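Local coordinates for epidermin decarboxylase (Staphylococcus epidermidis, PDB 1G63), which catalyses the FMN-dependent oxidative decarboxylation of the C-terminal cysteine of the epidermin precursor peptide, leaving a carbon-carbon double bond, at residues I13-I18 against N42-D47. Sequence-based numbering, arbitrary orientation.
Sequences INVINI and NFINTD. With FMN (flavin mononucleotide), chain N.
Phe43 reaches from the loop 42-47 across the turn 13-18 to the flavin, and following it outward shows how one aromatic side chain can join two loops to a cofactor. At its root, CB rests on Val15 CG1 at 3.7 Å, the two side chains crossing at about a right angle. CG lies near the same methyl, which is oblique to the ring. Further out, CD2 faces Ile13 CD1 at 4.3 Å, and CE2 comes within 4.0 Å of Ile13 CA, so backbone rather than side chain forms the closest approach there. With CG beside its own backbone N (chi1 -66°), the ring is directed at the dimethylbenzene end of FMN. Its CZ stops 3.5 Å from FMN C8, while CE2 lies 3.6 Å from FMN C6; the phenyl meets the isoalloxazine with its edge. Ile13 flanks the same cofactor: its backbone N is 3.4 Å from FMN N5, and CG2 approaches FMN O4.

Ile44 then carries the contact away from the flavin. Its two branches settle on neighbouring backbone atoms, CG2 on Ile16 CA at 3.6 Å and CD1 on Val15 O at 3.8 Å. No hydrogen bond links the two segments; what passes between them is apolar contact. Phe36 of strand 32-36 touches both Val15 and Ile44, while Leu64 of a third subunit packs on Phe43. The two loops follow the neighbouring parallel strands 5-9 and 32-36, and their meeting beyond the strand ends to line the FMN pocket is characteristic of the Rossmann-like fold of the HFCD flavoproteins.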
# COMPACT_ATOMS: atom_id res chain seq x y z
N ILE B 13 5.51 30.71 4.90
CA ILE B 13 5.02 30.42 6.24
C ILE B 13 3.66 31.09 6.50
O ILE B 13 2.82 30.53 7.20
CB ILE B 13 6.04 30.89 7.32
CG1 ILE B 13 5.52 30.54 8.72
CG2 ILE B 13 6.28 32.39 7.19
CD1 ILE B 13 5.26 29.07 8.93
N ASN B 14 3.45 32.27 5.93
CA ASN B 14 2.19 32.98 6.15
C ASN B 14 0.98 32.42 5.43
O ASN B 14 -0.11 32.96 5.56
CB ASN B 14 2.34 34.46 5.82
CG ASN B 14 3.21 35.17 6.81
OD1 ASN B 14 4.36 35.53 6.52
ND2 ASN B 14 2.69 35.38 8.01
N VAL B 15 1.16 31.35 4.68
CA VAL B 15 0.03 30.75 3.98
C VAL B 15 -0.91 30.16 5.04
O VAL B 15 -2.08 29.90 4.76
CB VAL B 15 0.49 29.63 3.01
CG1 VAL B 15 1.05 28.46 3.79
CG2 VAL B 15 -0.67 29.21 2.13
N ILE B 16 -0.40 29.97 6.25
CA ILE B 16 -1.22 29.42 7.33
C ILE B 16 -2.28 30.43 7.80
O ILE B 16 -3.20 30.07 8.53
CB ILE B 16 -0.37 29.03 8.56
CG1 ILE B 16 0.14 30.28 9.28
CG2 ILE B 16 0.80 28.16 8.12
CD1 ILE B 16 0.88 29.99 10.56
N ASN B 17 -2.14 31.68 7.38
CA ASN B 17 -3.08 32.73 7.74
C ASN B 17 -3.90 33.21 6.54
O ASN B 17 -4.61 34.21 6.63
CB ASN B 17 -2.34 33.93 8.35
CG ASN B 17 -1.73 33.62 9.70
OD1 ASN B 17 -0.68 34.17 10.05
ND2 ASN B 17 -2.38 32.74 10.46
N ILE B 18 -3.81 32.49 5.43
CA ILE B 18 -4.53 32.87 4.22
C ILE B 18 -6.05 32.94 4.40
O ILE B 18 -6.72 33.70 3.71
CB ILE B 18 -4.18 31.91 3.03
CG1 ILE B 18 -4.62 32.53 1.71
CG2 ILE B 18 -4.86 30.56 3.21
CD1 ILE B 18 -3.92 33.84 1.38
N ASN B 42 2.17 21.37 2.58
CA ASN B 42 2.93 20.86 3.72
C ASN B 42 2.76 21.80 4.91
O ASN B 42 3.26 21.52 5.99
CB ASN B 42 4.42 20.79 3.41
CG ASN B 42 4.75 19.76 2.36
OD1 ASN B 42 5.84 19.78 1.79
ND2 ASN B 42 3.83 18.84 2.11
N PHE B 43 2.07 22.92 4.70
CA PHE B 43 1.88 23.89 5.76
C PHE B 43 0.47 23.90 6.31
O PHE B 43 0.24 24.23 7.48
CB PHE B 43 2.21 25.30 5.28
CG PHE B 43 3.65 25.51 4.93
CD1 PHE B 43 4.22 24.82 3.86
CD2 PHE B 43 4.42 26.41 5.64
CE1 PHE B 43 5.54 25.03 3.51
CE2 PHE B 43 5.74 26.63 5.29
CZ PHE B 43 6.31 25.94 4.22
N ILE B 44 -0.49 23.56 5.47
CA ILE B 44 -1.87 23.56 5.91
C ILE B 44 -2.69 22.50 5.22
O ILE B 44 -2.24 21.88 4.25
CB ILE B 44 -2.54 24.93 5.62
CG1 ILE B 44 -2.46 25.22 4.12
CG2 ILE B 44 -1.89 26.03 6.43
CD1 ILE B 44 -3.23 26.44 3.69
N ASN B 45 -3.89 22.28 5.73
CA ASN B 45 -4.82 21.34 5.13
C ASN B 45 -5.64 22.24 4.21
O ASN B 45 -6.51 22.98 4.67
CB ASN B 45 -5.71 20.72 6.21
CG ASN B 45 -6.61 19.64 5.65
OD1 ASN B 45 -7.30 19.85 4.65
ND2 ASN B 45 -6.62 18.48 6.30
N THR B 46 -5.33 22.19 2.92
CA THR B 46 -6.01 23.03 1.94
C THR B 46 -7.51 22.82 1.81
O THR B 46 -8.22 23.74 1.42
CB THR B 46 -5.37 22.88 0.54
OG1 THR B 46 -5.48 21.52 0.10
CG2 THR B 46 -3.89 23.29 0.59
N ASP B 47 -8.00 21.62 2.15
CA ASP B 47 -9.43 21.36 2.04
C ASP B 47 -10.27 22.26 2.94
O ASP B 47 -11.43 22.53 2.65
CB ASP B 47 -9.75 19.89 2.33
CG ASP B 47 -9.60 19.01 1.10
OD1 ASP B 47 -10.30 19.26 0.10
OD2 ASP B 47 -8.77 18.06 1.13
N1 FMN N . 9.92 30.75 1.00
C2 FMN N . 9.53 32.04 0.76
O2 FMN N . 9.68 32.60 -0.28
N3 FMN N . 8.90 32.77 1.83
C4 FMN N . 8.66 32.29 3.07
O4 FMN N . 8.14 33.02 3.93
C4A FMN N . 9.11 30.92 3.33
N5 FMN N . 8.88 30.34 4.50
C5A FMN N . 9.15 29.01 4.66
C6 FMN N . 8.80 28.34 5.91
C7 FMN N . 9.16 27.05 6.19
C7M FMN N . 8.77 26.38 7.51
C8 FMN N . 9.71 26.21 5.10
C8M FMN N . 10.01 24.75 5.31
C9 FMN N . 10.08 26.84 3.92
C9A FMN N . 9.82 28.20 3.65
N10 FMN N . 10.15 28.89 2.44
C10 FMN N . 9.73 30.19 2.19
C1' FMN N . 10.81 28.15 1.35
C2' FMN N . 9.74 27.65 0.35
O2' FMN N . 8.73 26.82 0.93
C3' FMN N . 10.41 26.88 -0.79
O3' FMN N . 11.30 27.78 -1.52
C4' FMN N . 9.46 26.21 -1.78
O4' FMN N . 10.19 25.36 -2.70
C5' FMN N . 8.59 27.18 -2.57
O5' FMN N . 7.65 26.46 -3.39
P FMN N . 6.39 27.14 -4.08
O1P FMN N . 6.91 28.26 -4.92
O2P FMN N . 5.47 27.57 -3.01
O3P FMN N . 5.76 25.99 -4.94